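Local coordinates for SusD-like protein BACOVA_02651 (Bacteroides ovatus, PDB 5E75) that binds polysaccharide at the cell surface and probably mediates capture of xyloglucan before it is transported into the periplasm for degradation, at residues V363-A368 / I408-V413; I402-I407 / V426-Y431; G274-W279 / G336-D341; L27-W32 / W256-T261. All coordinates share one frame; numbering follows the deposited sequence. Where two conformers were deposited one is given.

Contact 1 (V363-A368 / I408-V413); sequences VYLTYA and IRERRV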
# COMPACT_ATOMS: atom_id res chain seq x y z
N VAL A 363 -3.21 10.56 5.43
CA VAL A 363 -4.34 11.44 5.66
C VAL A 363 -3.90 12.90 5.49
O VAL A 363 -4.65 13.70 4.93
CB VAL A 363 -5.03 11.18 7.03
CG1 VAL A 363 -6.30 11.98 7.13
CG2 VAL A 363 -5.34 9.71 7.21
N TYR A 364 -2.70 13.23 5.95
CA TYR A 364 -2.17 14.59 5.76
C TYR A 364 -2.10 14.94 4.28
O TYR A 364 -2.54 16.01 3.85
CB TYR A 364 -0.77 14.74 6.38
CG TYR A 364 -0.70 14.87 7.90
CD1 TYR A 364 -1.78 14.53 8.71
CD2 TYR A 364 0.45 15.35 8.53
CE1 TYR A 364 -1.71 14.67 10.09
CE2 TYR A 364 0.52 15.48 9.89
CZ TYR A 364 -0.55 15.14 10.68
OH TYR A 364 -0.43 15.32 12.04
N LEU A 365 -1.52 14.04 3.49
CA LEU A 365 -1.37 14.32 2.07
C LEU A 365 -2.70 14.29 1.32
O LEU A 365 -2.91 15.05 0.38
CB LEU A 365 -0.36 13.34 1.42
CG LEU A 365 1.07 13.47 1.92
CD1 LEU A 365 1.94 12.39 1.31
CD2 LEU A 365 1.66 14.81 1.62
N THR A 366 -3.61 13.41 1.75
CA THR A 366 -4.97 13.37 1.19
C THR A 366 -5.72 14.67 1.44
O THR A 366 -6.38 15.21 0.55
CB THR A 366 -5.76 12.16 1.76
OG1 THR A 366 -5.14 10.96 1.31
CG2 THR A 366 -7.22 12.13 1.32
N TYR A 367 -5.60 15.20 2.65
CA TYR A 367 -6.22 16.48 2.97
C TYR A 367 -5.66 17.58 2.05
O TYR A 367 -6.43 18.36 1.48
CB TYR A 367 -5.97 16.81 4.44
CG TYR A 367 -6.64 18.06 4.97
CD1 TYR A 367 -7.79 18.57 4.38
CD2 TYR A 367 -6.12 18.72 6.07
CE1 TYR A 367 -8.40 19.72 4.87
CE2 TYR A 367 -6.73 19.87 6.57
CZ TYR A 367 -7.86 20.36 5.96
OH TYR A 367 -8.45 21.50 6.46
N ALA A 368 -4.34 17.62 1.88
CA ALA A 368 -3.74 18.61 1.01
C ALA A 368 -4.28 18.53 -0.41
O ALA A 368 -4.61 19.54 -1.04
CB ALA A 368 -2.21 18.47 1.00
N ILE A 408 2.04 14.23 -6.23
CA ILE A 408 2.42 12.93 -6.79
C ILE A 408 3.82 12.55 -6.30
O ILE A 408 4.05 11.43 -5.86
CB ILE A 408 2.34 12.92 -8.34
CG1 ILE A 408 0.88 13.04 -8.78
CG2 ILE A 408 2.99 11.65 -8.90
CD1 ILE A 408 0.71 13.36 -10.28
N ARG A 409 4.77 13.49 -6.38
CA ARG A 409 6.13 13.19 -5.99
C ARG A 409 6.21 12.91 -4.51
O ARG A 409 6.88 11.97 -4.09
CB ARG A 409 7.06 14.36 -6.36
CG ARG A 409 8.54 14.08 -6.16
CD ARG A 409 9.39 15.25 -6.62
NE ARG A 409 10.79 14.88 -6.65
CZ ARG A 409 11.77 15.60 -7.17
NH1 ARG A 409 11.52 16.78 -7.71
NH2 ARG A 409 13.00 15.13 -7.16
N GLU A 410 5.51 13.71 -3.72
CA GLU A 410 5.56 13.59 -2.27
C GLU A 410 4.99 12.25 -1.82
O GLU A 410 5.56 11.60 -0.94
CB GLU A 410 4.82 14.75 -1.58
CG GLU A 410 5.27 14.95 -0.13
CD GLU A 410 6.72 15.36 -0.01
OE1 GLU A 410 7.26 15.98 -0.97
OE2 GLU A 410 7.32 15.08 1.05
N ARG A 411 3.89 11.82 -2.43
CA ARG A 411 3.32 10.53 -2.08
C ARG A 411 4.26 9.39 -2.46
O ARG A 411 4.44 8.45 -1.68
CB ARG A 411 1.94 10.34 -2.70
CG ARG A 411 0.88 11.22 -2.08
CD ARG A 411 -0.51 10.91 -2.63
NE ARG A 411 -0.97 9.62 -2.17
CZ ARG A 411 -1.62 9.40 -1.03
NH1 ARG A 411 -2.01 10.38 -0.24
NH2 ARG A 411 -1.95 8.16 -0.68
N ARG A 412 4.86 9.44 -3.64
CA ARG A 412 5.78 8.38 -4.04
C ARG A 412 6.89 8.19 -3.02
O ARG A 412 7.20 7.05 -2.64
CB ARG A 412 6.35 8.62 -5.44
CG ARG A 412 5.34 8.43 -6.56
CD ARG A 412 5.95 8.50 -7.95
NE ARG A 412 6.84 7.37 -8.18
CZ ARG A 412 7.71 7.26 -9.19
NH1 ARG A 412 7.84 8.22 -10.10
NH2 ARG A 412 8.49 6.19 -9.26
N VAL A 413 7.52 9.30 -2.59
CA VAL A 413 8.63 9.20 -1.67
C VAL A 413 8.19 8.90 -0.23
O VAL A 413 8.92 8.25 0.51
CB VAL A 413 9.59 10.44 -1.70
CG1 VAL A 413 10.24 10.63 -3.06
CG2 VAL A 413 8.91 11.70 -1.31
O HOH W 1 -2.73 12.95 -1.49

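Contact 2 (I402-I407 / V426-Y431); sequences ITLDDI and VTWFRY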
# COMPACT_ATOMS: atom_id res chain seq x y z
N ILE A 402 1.82 24.34 -3.59
CA ILE A 402 1.91 23.01 -4.18
C ILE A 402 0.96 22.86 -5.35
O ILE A 402 -0.10 23.51 -5.41
CB ILE A 402 1.63 21.88 -3.16
CG1 ILE A 402 0.23 21.98 -2.55
CG2 ILE A 402 2.68 21.91 -2.05
CD1 ILE A 402 -0.11 20.84 -1.58
N THR A 403 1.36 22.00 -6.27
CA THR A 403 0.54 21.57 -7.38
C THR A 403 0.30 20.05 -7.28
O THR A 403 0.86 19.38 -6.40
CB THR A 403 1.22 21.81 -8.73
OG1 THR A 403 2.34 20.93 -8.86
CG2 THR A 403 1.71 23.27 -8.87
N LEU A 404 -0.51 19.52 -8.18
CA LEU A 404 -0.73 18.08 -8.21
C LEU A 404 0.61 17.35 -8.43
O LEU A 404 0.85 16.29 -7.86
CB LEU A 404 -1.76 17.70 -9.27
CG LEU A 404 -2.10 16.21 -9.33
CD1 LEU A 404 -2.75 15.72 -8.04
CD2 LEU A 404 -2.97 15.91 -10.54
N ASP A 405 1.50 17.92 -9.24
CA ASP A 405 2.79 17.29 -9.47
C ASP A 405 3.61 17.18 -8.18
O ASP A 405 4.31 16.19 -7.97
CB ASP A 405 3.59 18.05 -10.53
CG ASP A 405 3.02 17.87 -11.92
OD1 ASP A 405 2.35 16.85 -12.19
OD2 ASP A 405 3.27 18.76 -12.76
N ASP A 406 3.51 18.17 -7.31
CA ASP A 406 4.20 18.12 -6.02
C ASP A 406 3.61 17.02 -5.16
O ASP A 406 4.34 16.33 -4.45
CB ASP A 406 4.08 19.45 -5.27
CG ASP A 406 4.82 20.58 -5.94
OD1 ASP A 406 6.01 20.41 -6.26
OD2 ASP A 406 4.19 21.64 -6.14
N ILE A 407 2.29 16.84 -5.22
CA ILE A 407 1.63 15.81 -4.43
C ILE A 407 1.99 14.42 -4.92
O ILE A 407 2.24 13.52 -4.10
CB ILE A 407 0.11 16.03 -4.42
CG1 ILE A 407 -0.18 17.34 -3.68
CG2 ILE A 407 -0.61 14.85 -3.76
CD1 ILE A 407 -1.61 17.80 -3.68
N VAL A 426 -3.55 4.54 -10.16
CA VAL A 426 -4.79 4.20 -10.86
C VAL A 426 -5.86 5.26 -10.62
O VAL A 426 -6.56 5.67 -11.56
CB VAL A 426 -5.30 2.79 -10.48
CG1 VAL A 426 -6.62 2.50 -11.14
CG2 VAL A 426 -4.25 1.74 -10.87
N THR A 427 -5.99 5.71 -9.37
CA THR A 427 -6.92 6.79 -9.06
C THR A 427 -6.63 8.03 -9.92
O THR A 427 -7.53 8.63 -10.49
CB THR A 427 -6.88 7.15 -7.57
OG1 THR A 427 -7.41 6.05 -6.83
CG2 THR A 427 -7.72 8.37 -7.27
N TRP A 428 -5.36 8.42 -9.99
CA TRP A 428 -5.00 9.57 -10.81
C TRP A 428 -5.28 9.32 -12.30
O TRP A 428 -5.72 10.24 -13.00
CB TRP A 428 -3.52 9.96 -10.58
CG TRP A 428 -3.25 10.57 -9.25
CD1 TRP A 428 -4.03 11.48 -8.56
CD2 TRP A 428 -2.11 10.34 -8.42
NE1 TRP A 428 -3.44 11.81 -7.36
CE2 TRP A 428 -2.26 11.12 -7.26
CE3 TRP A 428 -0.97 9.53 -8.56
CZ2 TRP A 428 -1.31 11.11 -6.24
CZ3 TRP A 428 -0.04 9.51 -7.55
CH2 TRP A 428 -0.22 10.29 -6.40
N PHE A 429 -5.07 8.10 -12.79
CA PHE A 429 -5.35 7.76 -14.18
C PHE A 429 -6.84 7.85 -14.50
O PHE A 429 -7.23 8.25 -15.60
CB PHE A 429 -4.81 6.36 -14.51
CG PHE A 429 -5.37 5.79 -15.76
CD1 PHE A 429 -4.92 6.22 -17.00
CD2 PHE A 429 -6.40 4.87 -15.72
CE1 PHE A 429 -5.48 5.72 -18.16
CE2 PHE A 429 -6.95 4.37 -16.88
CZ PHE A 429 -6.50 4.80 -18.10
N ARG A 430 -7.68 7.50 -13.53
CA ARG A 430 -9.11 7.61 -13.74
C ARG A 430 -9.59 9.06 -13.77
O ARG A 430 -10.68 9.35 -14.30
CB ARG A 430 -9.86 6.81 -12.66
CG ARG A 430 -10.20 5.40 -13.09
CD ARG A 430 -11.47 5.40 -13.94
NE ARG A 430 -11.89 4.06 -14.31
CZ ARG A 430 -11.52 3.41 -15.41
NH1 ARG A 430 -10.71 3.98 -16.28
NH2 ARG A 430 -11.99 2.20 -15.63
N TYR A 431 -8.78 9.96 -13.21
CA TYR A 431 -9.05 11.40 -13.18
C TYR A 431 -8.48 12.15 -14.40
O TYR A 431 -9.21 12.87 -15.09
CB TYR A 431 -8.48 11.93 -11.87
CG TYR A 431 -8.30 13.42 -11.68
CD1 TYR A 431 -9.20 14.35 -12.18
CD2 TYR A 431 -7.24 13.89 -10.92
CE1 TYR A 431 -9.00 15.72 -11.96
CE2 TYR A 431 -7.04 15.23 -10.70
CZ TYR A 431 -7.92 16.14 -11.21
OH TYR A 431 -7.68 17.47 -10.95

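Contact 3 (G274-W279 / G336-D341); sequences GGVNCW and GGPDDD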
# COMPACT_ATOMS: atom_id res chain seq x y z
N GLY A 274 20.95 -11.23 9.42
CA GLY A 274 21.58 -12.00 10.48
C GLY A 274 21.82 -13.45 10.10
O GLY A 274 21.86 -14.34 10.97
N GLY A 275 21.95 -13.71 8.80
CA GLY A 275 22.19 -15.06 8.32
C GLY A 275 20.96 -15.82 7.86
O GLY A 275 21.07 -16.92 7.33
N VAL A 276 19.78 -15.25 8.07
CA VAL A 276 18.53 -15.88 7.65
C VAL A 276 18.43 -15.91 6.11
O VAL A 276 18.72 -14.91 5.44
CB VAL A 276 17.34 -15.12 8.26
CG1 VAL A 276 16.02 -15.49 7.57
CG2 VAL A 276 17.27 -15.39 9.76
N ASN A 277 18.01 -17.04 5.55
CA ASN A 277 17.96 -17.23 4.10
C ASN A 277 17.07 -16.19 3.43
O ASN A 277 15.99 -15.87 3.93
CB ASN A 277 17.47 -18.63 3.76
CG ASN A 277 18.43 -19.71 4.20
OD1 ASN A 277 19.65 -19.53 4.17
ND2 ASN A 277 17.88 -20.84 4.63
N CYS A 278 17.53 -15.69 2.28
CA CYS A 278 16.78 -14.69 1.51
C CYS A 278 17.27 -14.73 0.08
O CYS A 278 18.30 -15.35 -0.20
CB CYS A 278 16.94 -13.31 2.13
SG CYS A 278 18.62 -12.75 2.22
N TRP A 279 16.57 -14.07 -0.85
CA TRP A 279 16.87 -14.23 -2.26
C TRP A 279 16.36 -13.08 -3.15
O TRP A 279 16.14 -13.26 -4.34
CB TRP A 279 16.30 -15.56 -2.76
CG TRP A 279 14.87 -15.79 -2.33
CD1 TRP A 279 13.74 -15.26 -2.89
CD2 TRP A 279 14.42 -16.63 -1.25
NE1 TRP A 279 12.62 -15.72 -2.23
CE2 TRP A 279 13.01 -16.55 -1.22
CE3 TRP A 279 15.08 -17.42 -0.31
CZ2 TRP A 279 12.25 -17.26 -0.27
CZ3 TRP A 279 14.33 -18.11 0.62
CH2 TRP A 279 12.92 -18.03 0.63
N GLY A 336 16.43 -6.28 9.52
CA GLY A 336 17.68 -6.76 10.08
C GLY A 336 17.60 -8.20 10.55
O GLY A 336 16.68 -8.94 10.19
N GLY A 337 18.58 -8.60 11.35
CA GLY A 337 18.62 -9.94 11.88
C GLY A 337 17.79 -10.11 13.14
O GLY A 337 17.24 -9.16 13.69
N PRO A 338 17.69 -11.35 13.61
CA PRO A 338 16.93 -11.65 14.82
C PRO A 338 17.30 -10.76 16.01
O PRO A 338 16.42 -10.41 16.80
CB PRO A 338 17.32 -13.10 15.10
CG PRO A 338 17.67 -13.66 13.78
CD PRO A 338 18.30 -12.55 13.01
N ASP A 339 18.57 -10.40 16.15
CA ASP A 339 19.01 -9.64 17.31
C ASP A 339 19.05 -8.14 17.11
O ASP A 339 19.49 -7.43 18.01
CB ASP A 339 20.40 -10.06 17.73
CG ASP A 339 20.48 -11.51 18.08
OD1 ASP A 339 19.47 -12.06 18.56
OD2 ASP A 339 21.55 -12.07 17.87
N ASP A 340 18.59 -7.65 15.96
CA ASP A 340 18.58 -6.20 15.70
C ASP A 340 17.32 -5.55 16.28
O ASP A 340 16.49 -4.98 15.55
CB ASP A 340 18.72 -5.92 14.20
CG ASP A 340 20.13 -6.21 13.68
OD1 ASP A 340 21.10 -6.07 14.47
OD2 ASP A 340 20.25 -6.57 12.49
N ASP A 341 17.17 -5.66 17.60
CA ASP A 341 15.98 -5.21 18.31
C ASP A 341 14.72 -5.87 17.75
O ASP A 341 13.65 -5.26 17.73
CB ASP A 341 15.88 -3.67 18.32
CG ASP A 341 17.00 -3.00 19.10
OD1 ASP A 341 17.59 -3.64 20.01
OD2 ASP A 341 17.29 -1.82 18.83

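Contact 4 (L27-W32 / W256-T261); sequences LYNRAW and WYECNT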
# COMPACT_ATOMS: atom_id res chain seq x y z
N LEU A 27 -9.35 -11.04 11.15
CA LEU A 27 -9.57 -10.02 10.12
C LEU A 27 -8.34 -9.16 9.86
O LEU A 27 -8.25 -8.51 8.82
CB LEU A 27 -10.72 -9.09 10.53
CG LEU A 27 -12.13 -9.66 10.52
CD1 LEU A 27 -13.09 -8.69 11.19
CD2 LEU A 27 -12.60 -9.96 9.10
N TYR A 28 -7.41 -9.16 10.80
CA TYR A 28 -6.21 -8.35 10.69
C TYR A 28 -5.00 -9.13 10.20
O TYR A 28 -3.94 -8.54 10.03
CB TYR A 28 -5.87 -7.74 12.05
CG TYR A 28 -6.86 -6.72 12.57
CD1 TYR A 28 -8.03 -7.11 13.24
CD2 TYR A 28 -6.61 -5.37 12.44
CE1 TYR A 28 -8.92 -6.16 13.72
CE2 TYR A 28 -7.49 -4.42 12.92
CZ TYR A 28 -8.64 -4.81 13.56
OH TYR A 28 -9.49 -3.83 14.01
N ASN A 29 -5.12 -10.44 10.00
CA ASN A 29 -3.96 -11.22 9.54
C ASN A 29 -4.35 -12.35 8.60
O ASN A 29 -4.18 -12.24 7.39
CB ASN A 29 -3.06 -11.70 10.71
CG ASN A 29 -3.83 -12.21 11.93
OD1 ASN A 29 -4.69 -13.09 11.83
ND2 ASN A 29 -3.48 -11.69 13.10
N ARG A 30 -4.93 -13.43 9.13
CA ARG A 30 -5.32 -14.56 8.32
C ARG A 30 -6.13 -14.16 7.08
O ARG A 30 -5.91 -14.69 5.99
CB ARG A 30 -6.13 -15.54 9.19
CG ARG A 30 -6.58 -16.78 8.49
CD ARG A 30 -7.24 -17.74 9.47
NE ARG A 30 -7.61 -18.99 8.82
CZ ARG A 30 -7.90 -20.12 9.46
NH1 ARG A 30 -7.87 -20.17 10.78
NH2 ARG A 30 -8.22 -21.20 8.76
N ALA A 31 -7.06 -13.23 7.24
CA ALA A 31 -7.88 -12.78 6.13
C ALA A 31 -7.07 -12.24 4.95
O ALA A 31 -7.44 -12.47 3.80
CB ALA A 31 -8.85 -11.74 6.60
N TRP A 32 -5.96 -11.57 5.26
CA TRP A 32 -5.13 -10.88 4.27
C TRP A 32 -3.98 -11.74 3.75
O TRP A 32 -3.27 -11.33 2.82
CB TRP A 32 -4.55 -9.61 4.90
CG TRP A 32 -5.57 -8.56 5.18
CD1 TRP A 32 -6.19 -8.32 6.38
CD2 TRP A 32 -6.11 -7.60 4.26
NE1 TRP A 32 -7.10 -7.30 6.25
CE2 TRP A 32 -7.06 -6.83 4.96
CE3 TRP A 32 -5.90 -7.34 2.91
CZ2 TRP A 32 -7.80 -5.80 4.35
CZ3 TRP A 32 -6.62 -6.32 2.31
CH2 TRP A 32 -7.54 -5.56 3.03
N TRP A 256 1.19 -20.54 10.49
CA TRP A 256 1.71 -20.15 9.19
C TRP A 256 0.87 -19.06 8.51
O TRP A 256 1.40 -18.15 7.90
CB TRP A 256 1.84 -21.36 8.26
CG TRP A 256 0.54 -22.07 7.99
CD1 TRP A 256 -0.02 -23.07 8.74
CD2 TRP A 256 -0.36 -21.83 6.90
NE1 TRP A 256 -1.21 -23.46 8.18
CE2 TRP A 256 -1.44 -22.72 7.05
CE3 TRP A 256 -0.36 -20.94 5.82
CZ2 TRP A 256 -2.51 -22.75 6.16
CZ3 TRP A 256 -1.42 -20.98 4.93
CH2 TRP A 256 -2.48 -21.88 5.10
N TYR A 257 -0.45 -19.16 8.63
CA TYR A 257 -1.36 -18.20 7.98
C TYR A 257 -1.46 -16.87 8.75
O TYR A 257 -2.22 -15.98 8.36
CB TYR A 257 -2.75 -18.82 7.83
CG TYR A 257 -3.32 -19.37 9.12
CD1 TYR A 257 -3.78 -18.53 10.13
CD2 TYR A 257 -3.40 -20.74 9.32
CE1 TYR A 257 -4.29 -19.04 11.31
CE2 TYR A 257 -3.92 -21.26 10.50
CZ TYR A 257 -4.36 -20.40 11.48
OH TYR A 257 -4.87 -20.91 12.65
N GLU A 258 -0.69 -16.75 9.83
CA GLU A 258 -0.65 -15.55 10.66
C GLU A 258 0.68 -14.82 10.54
O GLU A 258 0.92 -13.86 11.25
CB GLU A 258 -0.81 -15.93 12.14
CG GLU A 258 -2.16 -16.47 12.53
CD GLU A 258 -2.23 -16.75 14.02
OE1 GLU A 258 -1.31 -17.41 14.54
OE2 GLU A 258 -3.19 -16.29 14.66
N CYS A 259 1.56 -15.29 9.67
CA CYS A 259 2.89 -14.69 9.54
C CYS A 259 3.04 -13.83 8.31
O CYS A 259 2.35 -14.05 7.31
CB CYS A 259 3.95 -15.78 9.41
SG CYS A 259 4.23 -16.81 10.84
N ASN A 260 3.94 -12.86 8.42
CA ASN A 260 4.34 -12.01 7.31
C ASN A 260 5.44 -12.74 6.56
O ASN A 260 6.59 -12.77 7.02
CB ASN A 260 4.88 -10.69 7.84
CG ASN A 260 5.24 -9.74 6.73
OD1 ASN A 260 5.25 -10.13 5.56
ND2 ASN A 260 5.53 -8.50 7.09
N THR A 261 5.11 -13.35 5.43
CA THR A 261 6.05 -14.24 4.75
C THR A 261 6.96 -13.57 3.72
O THR A 261 7.67 -14.27 2.99
CB THR A 261 5.32 -15.43 4.08
OG1 THR A 261 4.35 -14.95 3.15
CG2 THR A 261 4.62 -16.24 5.11
O HOH W 2 -5.28 -15.33 13.36

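Contact 1 (V363-A368 / I408-V413)
Leu365 and Arg411 show how two helices held well apart are bridged by long side chains. Followed outward, the leucine first meets charge: its CB has Arg411 NH1 3.8 Å away. CG stands anti to the carbonyl carbon (chi1 -64°), which carries both methyls toward the other helix. There CD1 rests 3.7 Å from Arg411 CG and also reaches that residue's CA, while CD2 touches Glu410 CG at 4.0 Å, crossing the glutamate chain at about a right angle. Helices 360-372 and 404-415, which run antiparallel here at 170° with local axes 10.9 Å apart, belong to the helical body of this SusD-family protein, whose family belongs to the TPR clan. The arginine slides past the leucine in the opposite direction, then bends at chi3 so that NH1 comes obliquely to Thr366 OG1, 3.5 Å off, a contact without a hydrogen bond; that hydroxyl is paired with Asp362 O. A water accepts from Arg411 NH1 at 2.9 Å and donates a weak bond to Leu365 O, 2.8 Å away. Asp424 and Asp362 both form salt bridges with Arg411 NH2, whereas Glu410 turns its carboxylate to Arg299 and Arg391.

Contact 2 (I402-I407 / V426-Y431)
Leu404, in the opening turn of helix 404-415, faces Trp428 of helix 421-431 with their CA atoms 9.9 Å apart, a spacing that only side chains can span. These successive helices form a helical hairpin within the SusD fold, and the contact joins the start of the first to the later part of the second. Thr403 is the N-cap, and its backbone N donates to Asp406 OD2 over 2.9 Å, meeting the anti side of the carboxylate 17° out of its plane. That bond ties the cap to the first turn, the turn from which Leu404 projects. With CG anti to the backbone N (chi1 -177°), the leucine spreads its two methyls to different aromatic partners. CD1 approaches Trp428 NE1 obliquely at 4.0 Å, without competing for the indole N-H, which is hydrogen-bonded to Glu369 OE2. Leu372 and that same glutamate, both on helix 360-372, also touch Leu404 and Ile407, making this a junction of three helices. The leucine and each ring run past one another in opposite directions. The second methyl, Leu404 CD2, comes obliquely to the Tyr431 ring and stops 4.1 Å from CE2.

Contact 3 (G274-W279 / G336-D341)
Val276 and Pro338 touch where two loops come together, their backbones meeting beside them at glycines. The valine directs its CB toward the proline's loop, and with CG1 anti to the backbone N (chi1 165°) the other methyl, CG2, lies 4.4 Å from Pro338 CG. This is a light apolar touch at the ring's outer corner. The adjacent ring carbon, Pro338 CD, lies 4.2 Å from Gly274 CA. Gly274, with a positive phi of 64°, brings its N within 3.6 Å of Gly337 CA, and the two CA atoms are 3.9 Å apart; such closeness is possible because neither residue carries a CB. Pro338 is the second residue of a type I beta turn from Gly337 to Asp340, closed by the hydrogen bond from Asp340 N to Gly337 O. Asp340, the centre of an inverse gamma turn, reaches back so that Gly337 N donates to OD2 over 2.9 Å from above the carboxylate plane; its carboxylate also accepts from Cys315 N and Ile316 N, which should hold the turn firmly in place. The 274-279 loop connects helix 263-266, where Val276 leans on Leu263, to strand 283-284, while 336-341 lies between strands 321-322 and 355-359.

Contact 4 (L27-W32 / W256-T261)
Arg30 laid along Tyr257 is a worked example of one side chain using both its aliphatic run and its cationic end on the same ring. It joins the loop between helices 17-24 and 33-36 to that between strand 244-248 and helix 263-266. The tight part starts at the backbone, where Arg30 CA sits 3.4 Å from the buried Tyr257 O in a CA-H...O contact; that oxygen has no conventional partner. The arginine then leaves fully extended, CG anti to the backbone N (chi1 -179°), and its aliphatic run passes over one face of the ring, CD lying 3.6 Å from Tyr257 CD1. Farther out the guanidinium stacks on the same ring with planes 30° apart. Arg30 CZ stands 4.2 Å from the ring centroid and 12° off its normal, a cation-pi geometry, while NH1 is 3.6 Å from Tyr257 CZ. The loose part is the neighbouring pair, Asn29 and Glu258, whose nearest atoms, Asn29 OD1 and Glu258 CG, are 4.3 Å apart. A water bridges them, donating to Asn29 OD1 and, at 2.6 Å, to Glu258 OE2; Glu258 OE1 accepts from Glu255 N. The same Asn29 OD1 takes the backbone N-H of Arg30 at 2.7 Å on a lone pair, and so fixes the residue that carries the stack; Asn29 ND2 binds Gln249 O. With no direct hydrogen bond between 27-32 and 256-261, cohesion probably rests on dispersion and cation-pi attraction at an arginine still exposed to solvent.

Overall arrangement
Taken together, the four sites contrast helix packing with loop contacts in one SusD-like chain. Contacts 1 and 2 share helix 404-415 and form a continuous buried patch, their centres 10 Å apart; Arg411 CD packs 3.7 Å from Trp428 CZ2, and Ala368 CB meets Ile402 CD1. Contacts 3 and 4 join loops instead, with centres 21 Å apart and nearest atoms about 6 Å apart, without touching. Contact 4 lies across the chain's centre from contacts 1 and 2, about 28 and 32 Å between centres. A magnesium ion sits about 10 Å from the Tyr431 side chain, and a Tris molecule, probably from the crystallisation liquor, about 4 Å from that of Pro338.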